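Local structure of protein Bug27 (Bordetella pertussis, 2QPQ) at residues 97-103 / 267-273; 229-233 / 278-282. The protein probably serves as a periplasmic solute-binding protein of the Bug family, capturing a small ligand between two alpha/beta lobes that close in Venus-flytrap fashion. All blocks are in the same frame, centred on the assembly; numbering follows the deposited sequence.

Contact 1 of 2, residues 97-103 / 267-273; sequences INVAYVP and GYSTASD
With CG of Asn98 swung away from its own backbone N (chi1 175°) and the carboxylate of Asp273 turned to lie beside its N (chi1 -51°), the two side chains run abreast off the same face of the sheet. Asn98 ND2 donates to Asp273 OD2 at 2.8 Å, close to straight, and the acceptor sits near the amide plane; the two planar groups are nearly coplanar, so the bond should restrain the rotation of both. The Tyr101 hydroxyl approaches that same carboxylate, OH to OD2 3.4 Å, with ring and carboxylate steeply inclined. The methyl of Ala271 packs beneath them, CB lying 3.8 Å from Tyr101 CE2 and 3.6 Å from Asn98 ND2.

The backbones are antiparallel, but the register slips by one residue between the Asn98–Asp273 and Ala100–Thr270 pairs, the mark of a beta bulge. Around it Ala271 N reaches Val99 O at 2.9 Å from well above the carbonyl plane, whereas the regular bond from Tyr101 N to Ser269 O (2.8 Å) lies in plane. Asp273 N to Asn98 O is weak. On the face carrying Ala100, the Tyr268 ring packs its CD1 against Val102 CB at 3.8 Å and also meets Ala100 CB. Gly267, at positive phi, closes the preceding helix in a Schellman motif, and the chain enters the strand two residues later, at Ser269.

Strand 269-273 thus edges strand 93-109, whose other side pairs with strand 227-235; Asn98 OD1 accepts from His230 N there. Helix 275-296 covers Asn98, Tyr101 and Asp273 through Met281, while helices 21-35 and 240-254 pack against the opposite face.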
ATOM      1  N   ILE A  97      -1.780  -4.874 -14.107  1.00 15.19           N
ATOM      2  CA  ILE A  97      -1.303  -3.487 -14.128  1.00 15.09           C
ATOM      3  C   ILE A  97      -1.125  -2.952 -12.731  1.00 14.88           C
ATOM      4  O   ILE A  97      -1.956  -3.216 -11.870  1.00 14.99           O
ATOM      5  CB  ILE A  97      -2.273  -2.536 -14.952  1.00 14.92           C
ATOM      6  CG1 ILE A  97      -1.718  -1.106 -15.058  1.00 14.97           C
ATOM      7  CG2 ILE A  97      -3.725  -2.530 -14.358  1.00 14.40           C
ATOM      8  CD1 ILE A  97      -2.514  -0.228 -16.114  1.00 15.11           C
ATOM      9  N   ASN A  98      -0.026  -2.222 -12.523  1.00 15.30           N
ATOM     10  CA  ASN A  98       0.137  -1.370 -11.349  1.00 16.13           C
ATOM     11  C   ASN A  98      -0.173   0.055 -11.730  1.00 16.81           C
ATOM     12  O   ASN A  98       0.500   0.609 -12.617  1.00 16.27           O
ATOM     13  CB  ASN A  98       1.571  -1.452 -10.838  1.00 17.48           C
ATOM     14  CG  ASN A  98       1.830  -0.495  -9.706  1.00 18.18           C
ATOM     15  OD1 ASN A  98       0.971  -0.316  -8.840  1.00 17.97           O
ATOM     16  ND2 ASN A  98       3.017   0.127  -9.703  1.00 18.20           N
ATOM     17  N   VAL A  99      -1.177   0.644 -11.062  1.00 16.63           N
ATOM     18  CA  VAL A  99      -1.721   1.964 -11.436  1.00 17.91           C
ATOM     19  C   VAL A  99      -1.247   3.178 -10.579  1.00 17.90           C
ATOM     20  O   VAL A  99      -1.384   4.337 -10.986  1.00 17.10           O
ATOM     21  CB  VAL A  99      -3.258   1.938 -11.515  1.00 17.43           C
ATOM     22  CG1 VAL A  99      -3.758   0.854 -12.483  1.00 17.53           C
ATOM     23  CG2 VAL A  99      -3.891   1.692 -10.128  1.00 16.91           C
ATOM     24  N   ALA A 100      -0.693   2.922  -9.401  1.00 19.11           N
ATOM     25  CA  ALA A 100      -0.314   4.001  -8.491  1.00 19.14           C
ATOM     26  C   ALA A 100       0.567   3.524  -7.367  1.00 20.18           C
ATOM     27  O   ALA A 100       0.367   2.417  -6.800  1.00 20.44           O
ATOM     28  CB  ALA A 100      -1.547   4.645  -7.872  1.00 19.07           C
ATOM     29  N   TYR A 101       1.483   4.394  -6.986  1.00 20.25           N
ATOM     30  CA  TYR A 101       2.240   4.210  -5.753  1.00 22.14           C
ATOM     31  C   TYR A 101       1.752   5.239  -4.755  1.00 22.61           C
ATOM     32  O   TYR A 101       1.237   6.300  -5.139  1.00 22.21           O
ATOM     33  CB  TYR A 101       3.712   4.444  -5.997  1.00 22.06           C
ATOM     34  CG  TYR A 101       4.410   3.372  -6.800  1.00 23.54           C
ATOM     35  CD1 TYR A 101       4.926   2.232  -6.179  1.00 22.64           C
ATOM     36  CD2 TYR A 101       4.607   3.527  -8.182  1.00 23.69           C
ATOM     37  CE1 TYR A 101       5.598   1.256  -6.925  1.00 24.08           C
ATOM     38  CE2 TYR A 101       5.270   2.568  -8.938  1.00 23.64           C
ATOM     39  CZ  TYR A 101       5.762   1.433  -8.304  1.00 25.08           C
ATOM     40  OH  TYR A 101       6.415   0.482  -9.054  1.00 27.17           O
ATOM     41  N   VAL A 102       1.897   4.932  -3.472  1.00 23.32           N
ATOM     42  CA  VAL A 102       1.831   5.987  -2.463  1.00 23.34           C
ATOM     43  C   VAL A 102       2.891   5.712  -1.409  1.00 23.15           C
ATOM     44  O   VAL A 102       2.921   4.614  -0.805  1.00 23.28           O
ATOM     45  CB  VAL A 102       0.404   6.223  -1.852  1.00 22.93           C
ATOM     46  CG1 VAL A 102       0.038   5.143  -0.806  1.00 23.84           C
ATOM     47  CG2 VAL A 102       0.337   7.604  -1.160  1.00 24.53           C
ATOM     48  N   PRO A 103       3.739   6.711  -1.140  1.00 23.28           N
ATOM     49  CA  PRO A 103       4.652   6.469  -0.034  1.00 22.54           C
ATOM     50  C   PRO A 103       3.917   6.485   1.322  1.00 22.03           C
ATOM     51  O   PRO A 103       2.809   7.040   1.448  1.00 20.85           O
ATOM     52  CB  PRO A 103       5.646   7.627  -0.151  1.00 22.61           C
ATOM     53  CG  PRO A 103       4.851   8.740  -0.781  1.00 23.32           C
ATOM     54  CD  PRO A 103       3.910   8.072  -1.730  1.00 23.62           C
ATOM     55  N   GLY A 267      -1.652  12.827  -3.695  1.00 28.82           N
ATOM     56  CA  GLY A 267      -0.347  12.391  -3.246  1.00 27.90           C
ATOM     57  C   GLY A 267      -0.010  11.006  -3.754  1.00 27.24           C
ATOM     58  O   GLY A 267       1.021  10.443  -3.340  1.00 26.43           O
ATOM     59  N   TYR A 268      -0.858  10.473  -4.657  1.00 26.57           N
ATOM     60  CA  TYR A 268      -0.514   9.246  -5.432  1.00 26.36           C
ATOM     61  C   TYR A 268       0.431   9.568  -6.558  1.00 27.25           C
ATOM     62  O   TYR A 268       0.334  10.629  -7.193  1.00 27.79           O
ATOM     63  CB  TYR A 268      -1.756   8.551  -6.010  1.00 26.82           C
ATOM     64  CG  TYR A 268      -2.597   7.950  -4.943  1.00 28.52           C
ATOM     65  CD1 TYR A 268      -2.315   6.673  -4.452  1.00 30.01           C
ATOM     66  CD2 TYR A 268      -3.627   8.676  -4.359  1.00 29.02           C
ATOM     67  CE1 TYR A 268      -3.066   6.125  -3.409  1.00 30.11           C
ATOM     68  CE2 TYR A 268      -4.370   8.157  -3.343  1.00 29.86           C
ATOM     69  CZ  TYR A 268      -4.092   6.864  -2.878  1.00 30.15           C
ATOM     70  OH  TYR A 268      -4.823   6.348  -1.854  1.00 30.47           O
ATOM     71  N   SER A 269       1.368   8.661  -6.784  1.00 25.77           N
ATOM     72  CA  SER A 269       2.255   8.747  -7.905  1.00 25.79           C
ATOM     73  C   SER A 269       1.673   7.774  -8.928  1.00 25.31           C
ATOM     74  O   SER A 269       1.530   6.586  -8.663  1.00 23.93           O
ATOM     75  CB  SER A 269       3.645   8.344  -7.441  1.00 26.00           C
ATOM     76  OG  SER A 269       4.537   8.452  -8.519  1.00 32.32           O
ATOM     77  N   THR A 270       1.247   8.281 -10.070  1.00 24.52           N
ATOM     78  CA  THR A 270       0.605   7.399 -11.041  1.00 23.86           C
ATOM     79  C   THR A 270       1.663   6.461 -11.636  1.00 22.85           C
ATOM     80  O   THR A 270       2.873   6.782 -11.676  1.00 21.49           O
ATOM     81  CB  THR A 270      -0.151   8.199 -12.119  1.00 24.34           C
ATOM     82  OG1 THR A 270       0.747   9.173 -12.661  1.00 26.39           O
ATOM     83  CG2 THR A 270      -1.327   8.946 -11.428  1.00 25.52           C
ATOM     84  N   ALA A 271       1.208   5.270 -12.019  1.00 21.99           N
ATOM     85  CA  ALA A 271       2.098   4.238 -12.542  1.00 20.92           C
ATOM     86  C   ALA A 271       1.324   3.514 -13.639  1.00 20.97           C
ATOM     87  O   ALA A 271       0.122   3.720 -13.772  1.00 20.08           O
ATOM     88  CB  ALA A 271       2.505   3.266 -11.447  1.00 20.14           C
ATOM     89  N   SER A 272       2.009   2.719 -14.453  1.00 21.37           N
ATOM     90  CA  SER A 272       1.311   1.913 -15.467  1.00 22.52           C
ATOM     91  C   SER A 272       2.192   0.750 -15.795  1.00 21.04           C
ATOM     92  O   SER A 272       2.365   0.390 -16.972  1.00 21.41           O
ATOM     93  CB  SER A 272       1.042   2.727 -16.766  1.00 23.89           C
ATOM     94  OG  SER A 272       2.309   3.219 -17.216  1.00 30.11           O
ATOM     95  N   ASP A 273       2.772   0.145 -14.760  1.00 19.44           N
ATOM     96  CA  ASP A 273       3.627  -1.012 -14.990  1.00 19.16           C
ATOM     97  C   ASP A 273       2.737  -2.127 -15.485  1.00 18.67           C
ATOM     98  O   ASP A 273       1.649  -2.371 -14.931  1.00 17.77           O
ATOM     99  CB  ASP A 273       4.340  -1.410 -13.701  1.00 19.44           C
ATOM    100  CG  ASP A 273       5.024  -0.233 -13.045  1.00 20.88           C
ATOM    101  OD1 ASP A 273       5.859   0.402 -13.710  1.00 23.24           O
ATOM    102  OD2 ASP A 273       4.667   0.113 -11.912  1.00 23.09           O
TER

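Contact 2 of 2, residues 229-233 / 278-282; sequences WHGLL and FQKMV
Trp229, the first residue of the segment 229-233, presents its indole to Phe278, the first residue of the helical segment 278-282. The rings form a T-shaped pair: the edge of Phe278 points at the face of the tryptophan six-membered ring, with centroids 5.2 Å apart and planes at 82°. The nearest atoms are Trp229 CE3 and Phe278 CE1, 3.6 Å apart. Along the rest of the indole, Met281 brings its terminal methyl to the five-membered ring, CE to Trp229 CD1 3.5 Å, on a chain bent at its last torsion (chi3 38°). Val282 meets the far end, its CG2 4.1 Å from Trp229 CH2.

Gly231 comes next on this side of the strand. It has no side chain, and its CA lies 3.7 Å from Phe278 CE2, so the phenyl ring comes right up to the strand backbone. Leu232 contributes its carbonyl, with O near the plane of the Phe278 ring at the edge, 3.8 Å from CE2. Leu233 completes the row: CD2 touches Phe278 CE2 at 3.8 Å, crossing the phenylalanine side chain at about a right angle.

Helix and strand directions differ by 110°, and no hydrogen bond joins the two segments. Polar needs are met elsewhere: Trp229 NE1 donates to Asp285, further along the same helix. That bond tethers the indole from its nitrogen, while aromatic and aliphatic contacts engage its carbon atoms. The chemistry is therefore that of a buried apolar helix-on-sheet interface, held by shape and dispersion with an edge-to-face aromatic pair at its centre.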
ATOM      1  N   TRP A 229       2.411  -0.100  -3.786  1.00 18.17           N
ATOM      2  CA  TRP A 229       1.775  -0.172  -5.112  1.00 16.61           C
ATOM      3  C   TRP A 229       0.347  -0.623  -4.963  1.00 16.40           C
ATOM      4  O   TRP A 229      -0.063  -1.144  -3.897  1.00 15.37           O
ATOM      5  CB  TRP A 229       2.551  -1.115  -6.061  1.00 16.73           C
ATOM      6  CG  TRP A 229       3.117  -2.417  -5.474  1.00 16.13           C
ATOM      7  CD1 TRP A 229       4.437  -2.667  -5.181  1.00 17.82           C
ATOM      8  CD2 TRP A 229       2.415  -3.656  -5.209  1.00 12.59           C
ATOM      9  NE1 TRP A 229       4.578  -3.951  -4.726  1.00 16.81           N
ATOM     10  CE2 TRP A 229       3.364  -4.575  -4.728  1.00 15.41           C
ATOM     11  CE3 TRP A 229       1.069  -4.055  -5.295  1.00 13.45           C
ATOM     12  CZ2 TRP A 229       3.033  -5.920  -4.350  1.00 16.67           C
ATOM     13  CZ3 TRP A 229       0.732  -5.407  -4.899  1.00 17.29           C
ATOM     14  CH2 TRP A 229       1.733  -6.300  -4.418  1.00 16.27           C
ATOM     15  N   HIS A 230      -0.405  -0.425  -6.041  1.00 16.60           N
ATOM     16  CA  HIS A 230      -1.845  -0.650  -6.086  1.00 16.29           C
ATOM     17  C   HIS A 230      -2.106  -1.111  -7.503  1.00 16.42           C
ATOM     18  O   HIS A 230      -1.787  -0.400  -8.459  1.00 16.38           O
ATOM     19  CB  HIS A 230      -2.648   0.630  -5.852  1.00 15.18           C
ATOM     20  CG  HIS A 230      -2.340   1.318  -4.559  1.00 15.13           C
ATOM     21  ND1 HIS A 230      -1.243   2.139  -4.407  1.00 15.84           N
ATOM     22  CD2 HIS A 230      -2.987   1.321  -3.367  1.00 13.20           C
ATOM     23  CE1 HIS A 230      -1.201   2.580  -3.159  1.00 14.82           C
ATOM     24  NE2 HIS A 230      -2.255   2.116  -2.514  1.00 14.01           N
ATOM     25  N   GLY A 231      -2.680  -2.296  -7.651  1.00 16.26           N
ATOM     26  CA  GLY A 231      -2.911  -2.779  -8.986  1.00 15.79           C
ATOM     27  C   GLY A 231      -3.900  -3.884  -9.009  1.00 16.40           C
ATOM     28  O   GLY A 231      -4.571  -4.153  -7.991  1.00 15.09           O
ATOM     29  N   LEU A 232      -3.998  -4.498 -10.201  1.00 16.28           N
ATOM     30  CA  LEU A 232      -4.968  -5.515 -10.476  1.00 14.81           C
ATOM     31  C   LEU A 232      -4.238  -6.779 -10.894  1.00 14.93           C
ATOM     32  O   LEU A 232      -3.277  -6.732 -11.713  1.00 13.96           O
ATOM     33  CB  LEU A 232      -5.929  -5.030 -11.607  1.00 15.42           C
ATOM     34  CG  LEU A 232      -6.931  -3.950 -11.085  1.00 17.58           C
ATOM     35  CD1 LEU A 232      -7.525  -3.101 -12.191  1.00 19.72           C
ATOM     36  CD2 LEU A 232      -8.064  -4.580 -10.271  1.00 17.97           C
ATOM     37  N   LEU A 233      -4.708  -7.889 -10.317  1.00 14.09           N
ATOM     38  CA  LEU A 233      -4.273  -9.251 -10.687  1.00 14.16           C
ATOM     39  C   LEU A 233      -5.454 -10.033 -11.233  1.00 14.67           C
ATOM     40  O   LEU A 233      -6.617  -9.632 -11.019  1.00 14.40           O
ATOM     41  CB  LEU A 233      -3.700 -10.007  -9.469  1.00 13.65           C
ATOM     42  CG  LEU A 233      -2.764  -9.279  -8.497  1.00 14.57           C
ATOM     43  CD1 LEU A 233      -2.320 -10.165  -7.307  1.00 13.64           C
ATOM     44  CD2 LEU A 233      -1.510  -8.745  -9.252  1.00 15.23           C
ATOM     45  N   PHE A 278       4.894  -5.804 -13.453  1.00 16.29           N
ATOM     46  CA  PHE A 278       4.155  -5.806 -12.201  1.00 15.50           C
ATOM     47  C   PHE A 278       4.294  -7.202 -11.551  1.00 15.09           C
ATOM     48  O   PHE A 278       4.473  -7.315 -10.329  1.00 14.24           O
ATOM     49  CB  PHE A 278       2.665  -5.365 -12.414  1.00 16.04           C
ATOM     50  CG  PHE A 278       1.852  -5.234 -11.126  1.00 14.75           C
ATOM     51  CD1 PHE A 278       2.479  -4.888  -9.909  1.00 15.32           C
ATOM     52  CD2 PHE A 278       0.476  -5.393 -11.140  1.00 15.70           C
ATOM     53  CE1 PHE A 278       1.740  -4.747  -8.742  1.00 15.28           C
ATOM     54  CE2 PHE A 278      -0.277  -5.254  -9.964  1.00 15.19           C
ATOM     55  CZ  PHE A 278       0.374  -4.935  -8.759  1.00 16.48           C
ATOM     56  N   GLN A 279       4.200  -8.253 -12.358  1.00 14.75           N
ATOM     57  CA  GLN A 279       4.396  -9.615 -11.850  1.00 15.94           C
ATOM     58  C   GLN A 279       5.739  -9.770 -11.164  1.00 17.25           C
ATOM     59  O   GLN A 279       5.840 -10.374 -10.080  1.00 17.71           O
ATOM     60  CB  GLN A 279       4.259 -10.689 -12.951  1.00 14.56           C
ATOM     61  CG  GLN A 279       4.344 -12.151 -12.410  1.00 16.33           C
ATOM     62  CD  GLN A 279       3.185 -12.468 -11.491  1.00 17.54           C
ATOM     63  OE1 GLN A 279       2.093 -11.977 -11.708  1.00 20.36           O
ATOM     64  NE2 GLN A 279       3.422 -13.240 -10.442  1.00 18.84           N
ATOM     65  N   LYS A 280       6.787  -9.239 -11.799  1.00 18.22           N
ATOM     66  CA  LYS A 280       8.098  -9.273 -11.171  1.00 18.98           C
ATOM     67  C   LYS A 280       8.119  -8.518  -9.827  1.00 19.15           C
ATOM     68  O   LYS A 280       8.711  -9.001  -8.857  1.00 18.67           O
ATOM     69  CB  LYS A 280       9.155  -8.736 -12.136  1.00 20.32           C
ATOM     70  CG  LYS A 280      10.642  -8.945 -11.710  1.00 22.38           C
ATOM     71  CD  LYS A 280      11.080 -10.406 -11.759  1.00 27.19           C
ATOM     72  CE  LYS A 280      12.584 -10.532 -11.393  1.00 28.29           C
ATOM     73  NZ  LYS A 280      12.883 -11.872 -10.817  1.00 33.59           N
ATOM     74  N   MET A 281       7.485  -7.339  -9.783  1.00 18.89           N
ATOM     75  CA  MET A 281       7.428  -6.537  -8.555  1.00 20.29           C
ATOM     76  C   MET A 281       6.720  -7.312  -7.451  1.00 18.25           C
ATOM     77  O   MET A 281       7.189  -7.326  -6.320  1.00 16.63           O
ATOM     78  CB  MET A 281       6.645  -5.237  -8.789  1.00 21.06           C
ATOM     79  CG  MET A 281       7.042  -4.403 -10.004  1.00 23.20           C
ATOM     80  SD  MET A 281       6.072  -2.880 -10.159  1.00 27.80           S
ATOM     81  CE  MET A 281       5.958  -2.465  -8.367  1.00 18.20           C
ATOM     82  N   VAL A 282       5.597  -7.959  -7.788  1.00 17.26           N
ATOM     83  CA  VAL A 282       4.823  -8.752  -6.803  1.00 16.80           C
ATOM     84  C   VAL A 282       5.741  -9.834  -6.215  1.00 17.20           C
ATOM     85  O   VAL A 282       5.836  -9.980  -5.004  1.00 17.26           O
ATOM     86  CB  VAL A 282       3.529  -9.401  -7.409  1.00 16.26           C
ATOM     87  CG1 VAL A 282       2.862 -10.426  -6.424  1.00 14.75           C
ATOM     88  CG2 VAL A 282       2.524  -8.346  -7.828  1.00 15.64           C
TER

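Overall arrangement
The centres of contact 1 and contact 2 are 10 Å apart, on one mixed sheet. Strand 93-109, used by contact 1, neighbours strand 227-235, used by contact 2, and a probable hydrogen bond from Val99 N to His230 O joins them directly. Their segments alternate along the sequence: 97-103, 229-233, 267-273, then 278-282. Strand 269-273 leads straight into helix 275-296, so the chain adds a strand beside 93-109 and then lays the helix over the sheet, where Tyr101 touches Met281 and the carbonyl of Ile97 touches Phe278. Sequence-distant parts of the chain thereby build one continuous sheet-and-helix layer within the alpha/beta architecture of this probable solute receptor.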